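Local atomic coordinates of biofilm-associated surface protein (Staphylococcus aureus, PDB entry 7C7U), a protein that probably helps Staphylococcus aureus build biofilms as a cell-wall-anchored, calcium-binding surface protein, through a region linked to a switch controlling functional amyloid formation. Residues Gly215-Asn220 / Gly381-Ala386; Val268-Tyr273 / Val325-Lys330. One frame throughout, in Å; residues are numbered along the deposited sequence.

Contact 1. Residues Gly215-Asn220 / Gly381-Ala386; sequences GSATYN and GTSTLA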
loop_
_atom_site.group_PDB
_atom_site.type_symbol
_atom_site.label_atom_id
_atom_site.label_comp_id
_atom_site.label_asym_id
_atom_site.label_seq_id
_atom_site.Cartn_x
_atom_site.Cartn_y
_atom_site.Cartn_z
ATOM N N GLY A 215 -14.956 8.231 -11.433
ATOM C CA GLY A 215 -15.054 7.813 -10.057
ATOM C C GLY A 215 -13.686 7.491 -9.488
ATOM O O GLY A 215 -12.692 7.394 -10.206
ATOM N N SER A 216 -13.655 7.368 -8.170
ATOM C CA SER A 216 -12.487 6.838 -7.486
ATOM C C SER A 216 -12.981 5.936 -6.374
ATOM O O SER A 216 -14.030 6.196 -5.785
ATOM C CB SER A 216 -11.597 7.960 -6.934
ATOM O OG SER A 216 -12.250 8.668 -5.892
ATOM N N ALA A 217 -12.248 4.856 -6.114
ATOM C CA ALA A 217 -12.612 3.902 -5.078
ATOM C C ALA A 217 -11.389 3.717 -4.196
ATOM O O ALA A 217 -10.297 3.456 -4.705
ATOM C CB ALA A 217 -13.065 2.559 -5.672
ATOM N N THR A 218 -11.563 3.900 -2.891
ATOM C CA THR A 218 -10.450 3.871 -1.955
ATOM C C THR A 218 -10.841 3.087 -0.714
ATOM O O THR A 218 -12.014 2.814 -0.467
ATOM C CB THR A 218 -10.010 5.286 -1.541
ATOM O OG1 THR A 218 -11.134 6.021 -1.053
ATOM C CG2 THR A 218 -9.379 6.039 -2.705
ATOM N N TYR A 219 -9.842 2.761 0.103
ATOM C CA TYR A 219 -10.061 2.119 1.389
ATOM C C TYR A 219 -9.852 3.137 2.505
ATOM O O TYR A 219 -8.905 3.925 2.463
ATOM C CB TYR A 219 -9.112 0.924 1.570
ATOM C CG TYR A 219 -9.070 0.396 2.976
ATOM C CD1 TYR A 219 -10.165 -0.274 3.524
ATOM C CD2 TYR A 219 -7.940 0.564 3.763
ATOM C CE1 TYR A 219 -10.126 -0.754 4.812
ATOM C CE2 TYR A 219 -7.893 0.085 5.061
ATOM C CZ TYR A 219 -8.989 -0.565 5.575
ATOM O OH TYR A 219 -8.950 -1.050 6.854
ATOM N N ASN A 220 -10.748 3.136 3.489
ATOM C CA ASN A 220 -10.622 4.021 4.649
ATOM C C ASN A 220 -10.816 3.205 5.922
ATOM O O ASN A 220 -11.917 2.715 6.198
ATOM C CB ASN A 220 -11.614 5.193 4.574
ATOM C CG ASN A 220 -11.366 6.239 5.659
ATOM O OD1 ASN A 220 -11.299 5.907 6.841
ATOM N ND2 ASN A 220 -11.224 7.503 5.260
ATOM N N GLY A 381 -20.177 7.509 -14.446
ATOM C CA GLY A 381 -18.795 7.401 -14.019
ATOM C C GLY A 381 -18.510 5.990 -13.531
ATOM O O GLY A 381 -19.322 5.376 -12.850
ATOM N N THR A 382 -17.369 5.485 -13.905
ATOM C CA THR A 382 -16.969 4.173 -13.425
ATOM C C THR A 382 -15.790 4.358 -12.501
ATOM O O THR A 382 -15.226 5.445 -12.405
ATOM C CB THR A 382 -16.596 3.238 -14.576
ATOM O OG1 THR A 382 -15.541 3.834 -15.351
ATOM C CG2 THR A 382 -17.816 2.955 -15.467
ATOM N N SER A 383 -15.425 3.277 -11.804
ATOM C CA SER A 383 -14.242 3.320 -10.950
ATOM C C SER A 383 -13.736 1.898 -10.790
ATOM O O SER A 383 -14.473 0.927 -11.025
ATOM C CB SER A 383 -14.523 3.947 -9.581
ATOM O OG SER A 383 -15.654 3.359 -8.964
ATOM N N THR A 384 -12.469 1.801 -10.388
ATOM C CA THR A 384 -11.775 0.543 -10.126
ATOM C C THR A 384 -11.087 0.635 -8.769
ATOM O O THR A 384 -10.340 1.582 -8.522
ATOM C CB THR A 384 -10.718 0.241 -11.206
ATOM O OG1 THR A 384 -11.342 -0.061 -12.457
ATOM C CG2 THR A 384 -9.882 -1.004 -10.815
ATOM N N LEU A 385 -11.324 -0.357 -7.902
ATOM C CA LEU A 385 -10.539 -0.529 -6.667
ATOM C C LEU A 385 -9.530 -1.649 -6.913
ATOM O O LEU A 385 -9.915 -2.805 -7.109
ATOM C CB LEU A 385 -11.441 -0.833 -5.467
ATOM C CG LEU A 385 -10.708 -1.249 -4.150
ATOM C CD1 LEU A 385 -10.046 -0.036 -3.539
ATOM C CD2 LEU A 385 -11.692 -1.884 -3.208
ATOM N N ALA A 386 -8.243 -1.286 -6.987
ATOM C CA ALA A 386 -7.152 -2.205 -7.320
ATOM C C ALA A 386 -6.476 -2.632 -6.012
ATOM O O ALA A 386 -5.581 -1.958 -5.506
ATOM C CB ALA A 386 -6.155 -1.540 -8.261
HETATM O O HOH W 1 -9.824 4.529 -7.863
#
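Gly215 and Ser383 face each other where strands 215-220 and 381-386 approach to 5.2 Å between axes, with N-to-C directions 25° apart and CA atoms 4.7 Å apart at this pair. The strands are edge strands of two different antiparallel sheets, so the contact is a seam between sheet edges. At Gly215, which has no side chain, the backbones come close: Ser383 CB lies 3.6 Å from Gly215 C. Further along, Ala217 CB meets Leu385 CB at 3.8 Å. Leu385 sets CG anti to its backbone N (chi1 171°), and from there its CD1 branch reaches Ala217 O at 3.7 Å. Ile229 and Ile231 of strand 228-237, together with Phe364 of strand 359-369, add apolar cover around Ser383 and Leu385. Beside Ala217 the separation admits a water, which accepts from Ala217 N at 3.0 Å and lies 3.1 Å from Thr384 O, to which it can donate. The hydroxyl of Thr384 instead bonds Gly185 O and Asn164 ND2, and Asn164 is a calcium ligand. The chemistry implies two edges joined by small apolar contacts and a water bridge, with Thr384, pointing away from strand 215-220, bonded to the calcium-binding N-terminal part.

Contact 2. Residues Val268-Tyr273 / Val325-Lys330; sequences VELHQY and VRVVLK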
loop_
_atom_site.group_PDB
_atom_site.type_symbol
_atom_site.label_atom_id
_atom_site.label_comp_id
_atom_site.label_asym_id
_atom_site.label_seq_id
_atom_site.Cartn_x
_atom_site.Cartn_y
_atom_site.Cartn_z
ATOM N N VAL A 268 -24.476 -0.301 3.054
ATOM C CA VAL A 268 -24.197 0.639 1.971
ATOM C C VAL A 268 -24.921 1.943 2.267
ATOM O O VAL A 268 -26.116 1.936 2.573
ATOM C CB VAL A 268 -24.635 0.084 0.605
ATOM C CG1 VAL A 268 -24.231 1.042 -0.525
ATOM C CG2 VAL A 268 -24.054 -1.288 0.382
ATOM N N GLU A 269 -24.201 3.060 2.175
ATOM C CA GLU A 269 -24.733 4.361 2.559
ATOM C C GLU A 269 -24.390 5.406 1.511
ATOM O O GLU A 269 -23.337 5.344 0.872
ATOM C CB GLU A 269 -24.157 4.830 3.900
ATOM C CG GLU A 269 -24.242 3.793 5.016
ATOM C CD GLU A 269 -23.669 4.315 6.331
ATOM O OE1 GLU A 269 -22.840 5.253 6.295
ATOM O OE2 GLU A 269 -24.046 3.782 7.393
ATOM N N LEU A 270 -25.255 6.412 1.401
ATOM C CA LEU A 270 -25.008 7.577 0.566
ATOM C C LEU A 270 -24.582 8.746 1.438
ATOM O O LEU A 270 -25.249 9.072 2.429
ATOM C CB LEU A 270 -26.260 7.948 -0.234
ATOM C CG LEU A 270 -26.104 9.074 -1.249
ATOM C CD1 LEU A 270 -25.277 8.579 -2.422
ATOM C CD2 LEU A 270 -27.483 9.543 -1.731
ATOM N N HIS A 271 -23.487 9.390 1.059
ATOM C CA HIS A 271 -22.999 10.553 1.779
ATOM C C HIS A 271 -22.994 11.774 0.863
ATOM O O HIS A 271 -22.831 11.666 -0.359
ATOM C CB HIS A 271 -21.591 10.308 2.332
ATOM C CG HIS A 271 -21.566 9.390 3.511
ATOM N ND1 HIS A 271 -20.704 9.568 4.575
ATOM C CD2 HIS A 271 -22.322 8.311 3.814
ATOM C CE1 HIS A 271 -20.921 8.626 5.473
ATOM N NE2 HIS A 271 -21.890 7.845 5.035
ATOM N N GLN A 272 -23.172 12.943 1.465
ATOM C CA GLN A 272 -23.005 14.165 0.702
ATOM C C GLN A 272 -21.529 14.518 0.654
ATOM O O GLN A 272 -20.779 14.273 1.600
ATOM C CB GLN A 272 -23.826 15.309 1.295
ATOM C CG GLN A 272 -25.217 15.379 0.686
ATOM C CD GLN A 272 -25.882 16.732 0.871
ATOM O OE1 GLN A 272 -25.327 17.622 1.515
ATOM N NE2 GLN A 272 -27.074 16.897 0.291
ATOM N N TYR A 273 -21.116 15.088 -0.467
ATOM C CA TYR A 273 -19.703 15.141 -0.809
ATOM C C TYR A 273 -19.340 16.451 -1.496
ATOM O O TYR A 273 -20.015 16.868 -2.443
ATOM C CB TYR A 273 -19.363 13.948 -1.711
ATOM C CG TYR A 273 -17.894 13.771 -1.980
ATOM C CD1 TYR A 273 -17.459 13.173 -3.154
ATOM C CD2 TYR A 273 -16.943 14.152 -1.037
ATOM C CE1 TYR A 273 -16.125 13.011 -3.416
ATOM C CE2 TYR A 273 -15.594 13.978 -1.281
ATOM C CZ TYR A 273 -15.190 13.405 -2.473
ATOM O OH TYR A 273 -13.853 13.231 -2.741
ATOM N N VAL A 325 -20.539 12.833 -5.433
ATOM C CA VAL A 325 -21.446 11.861 -4.830
ATOM C C VAL A 325 -20.593 10.769 -4.187
ATOM O O VAL A 325 -19.666 10.254 -4.819
ATOM C CB VAL A 325 -22.419 11.252 -5.859
ATOM C CG1 VAL A 325 -23.414 10.359 -5.162
ATOM C CG2 VAL A 325 -23.184 12.362 -6.614
ATOM N N ARG A 326 -20.879 10.436 -2.933
ATOM C CA ARG A 326 -20.100 9.418 -2.222
ATOM C C ARG A 326 -20.975 8.235 -1.847
ATOM O O ARG A 326 -22.014 8.398 -1.192
ATOM C CB ARG A 326 -19.448 9.983 -0.967
ATOM C CG ARG A 326 -18.821 8.888 -0.072
ATOM C CD ARG A 326 -17.933 9.518 1.008
ATOM N NE ARG A 326 -16.637 9.913 0.455
ATOM C CZ ARG A 326 -15.683 10.545 1.126
ATOM N NH1 ARG A 326 -15.878 10.882 2.400
ATOM N NH2 ARG A 326 -14.538 10.843 0.519
ATOM N N VAL A 327 -20.538 7.040 -2.216
ATOM C CA VAL A 327 -21.140 5.807 -1.731
ATOM C C VAL A 327 -20.157 5.168 -0.758
ATOM O O VAL A 327 -18.965 5.065 -1.061
ATOM C CB VAL A 327 -21.489 4.853 -2.881
ATOM C CG1 VAL A 327 -22.039 3.524 -2.331
ATOM C CG2 VAL A 327 -22.530 5.509 -3.801
ATOM N N VAL A 328 -20.654 4.739 0.397
ATOM C CA VAL A 328 -19.819 4.145 1.448
ATOM C C VAL A 328 -20.199 2.683 1.625
ATOM O O VAL A 328 -21.368 2.365 1.876
ATOM C CB VAL A 328 -19.960 4.904 2.776
ATOM C CG1 VAL A 328 -19.046 4.239 3.876
ATOM C CG2 VAL A 328 -19.598 6.373 2.590
ATOM N N LEU A 329 -19.212 1.794 1.523
ATOM C CA LEU A 329 -19.409 0.372 1.782
ATOM C C LEU A 329 -18.734 0.075 3.116
ATOM O O LEU A 329 -17.508 0.162 3.216
ATOM C CB LEU A 329 -18.802 -0.488 0.680
ATOM C CG LEU A 329 -18.928 -0.069 -0.776
ATOM C CD1 LEU A 329 -18.140 -1.082 -1.586
ATOM C CD2 LEU A 329 -20.400 -0.000 -1.206
ATOM N N LYS A 330 -19.531 -0.260 4.127
ATOM C CA LYS A 330 -19.008 -0.611 5.439
ATOM C C LYS A 330 -18.640 -2.092 5.448
ATOM O O LYS A 330 -19.500 -2.953 5.224
ATOM C CB LYS A 330 -20.044 -0.293 6.517
ATOM C CG LYS A 330 -20.159 1.181 6.835
ATOM C CD LYS A 330 -20.895 1.433 8.155
ATOM C CE LYS A 330 -20.845 2.911 8.530
ATOM N NZ LYS A 330 -21.625 3.256 9.754
HETATM O O HOH W 2 -18.172 11.000 4.487
#
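His271 lays its ring beneath a methyl of Val328: CG2 stands 3.6 Å from the ring centroid and only 10° off the normal, a CH-pi contact over the face. The ring's rotation is fixed at its edge, where NE2 donates to Glu269 OE1 over 3.0 Å, nearly straight at 172° and on the anti side of the carboxylate. Glu269 OE2 makes a long salt bridge of 3.4 Å to Lys330 NZ and a second one to Lys290, which probably favours its charged form. Glu269, His271, Arg326 and Val328 share one face of an antiparallel sheet in which Glu269-Val328 and His271-Arg326 are hydrogen-bonded pairs; His271 N donates to Arg326 O at 2.9 Å, whereas the return bond from Arg326 N to His271 O is weak. Arg326 bends at chi3, and its guanidinium stacks on Tyr273, planes 26° apart and centres 4.6 Å apart, as an off-centre cation-pi pair. Asp232 takes Arg326 NE in a salt bridge, and a water links Arg326 NH1 to His271 ND1. On the reverse face, Val268 CG1 touches Val327 CG1 at 3.8 Å, while Leu270 CD1 packs equally close to Val325 CG1, with Tyr253 of strand 252-257 beyond Val325 and Val327.

Overall arrangement
The centres of contacts 1 and 2 lie 12 Å apart and their nearest atoms about 6 Å, so the two do not touch. The five-stranded antiparallel sheet relates them: strand 228-237 runs between strands 210-220 and 323-331, and the backbone of Asp232 bonds that of Ser216 in contact 1, while its carboxylate is the one that holds Arg326 in contact 2. Contact 2 is internal to that sheet, whereas contact 1 joins its edge to the four-stranded sheet ending in 381-388. Along the chain, both strands of contact 2 fall between those of contact 1. The Thr384 side chain lies about 7 Å from a bound calcium ion, placing contact 1 beside a metal site.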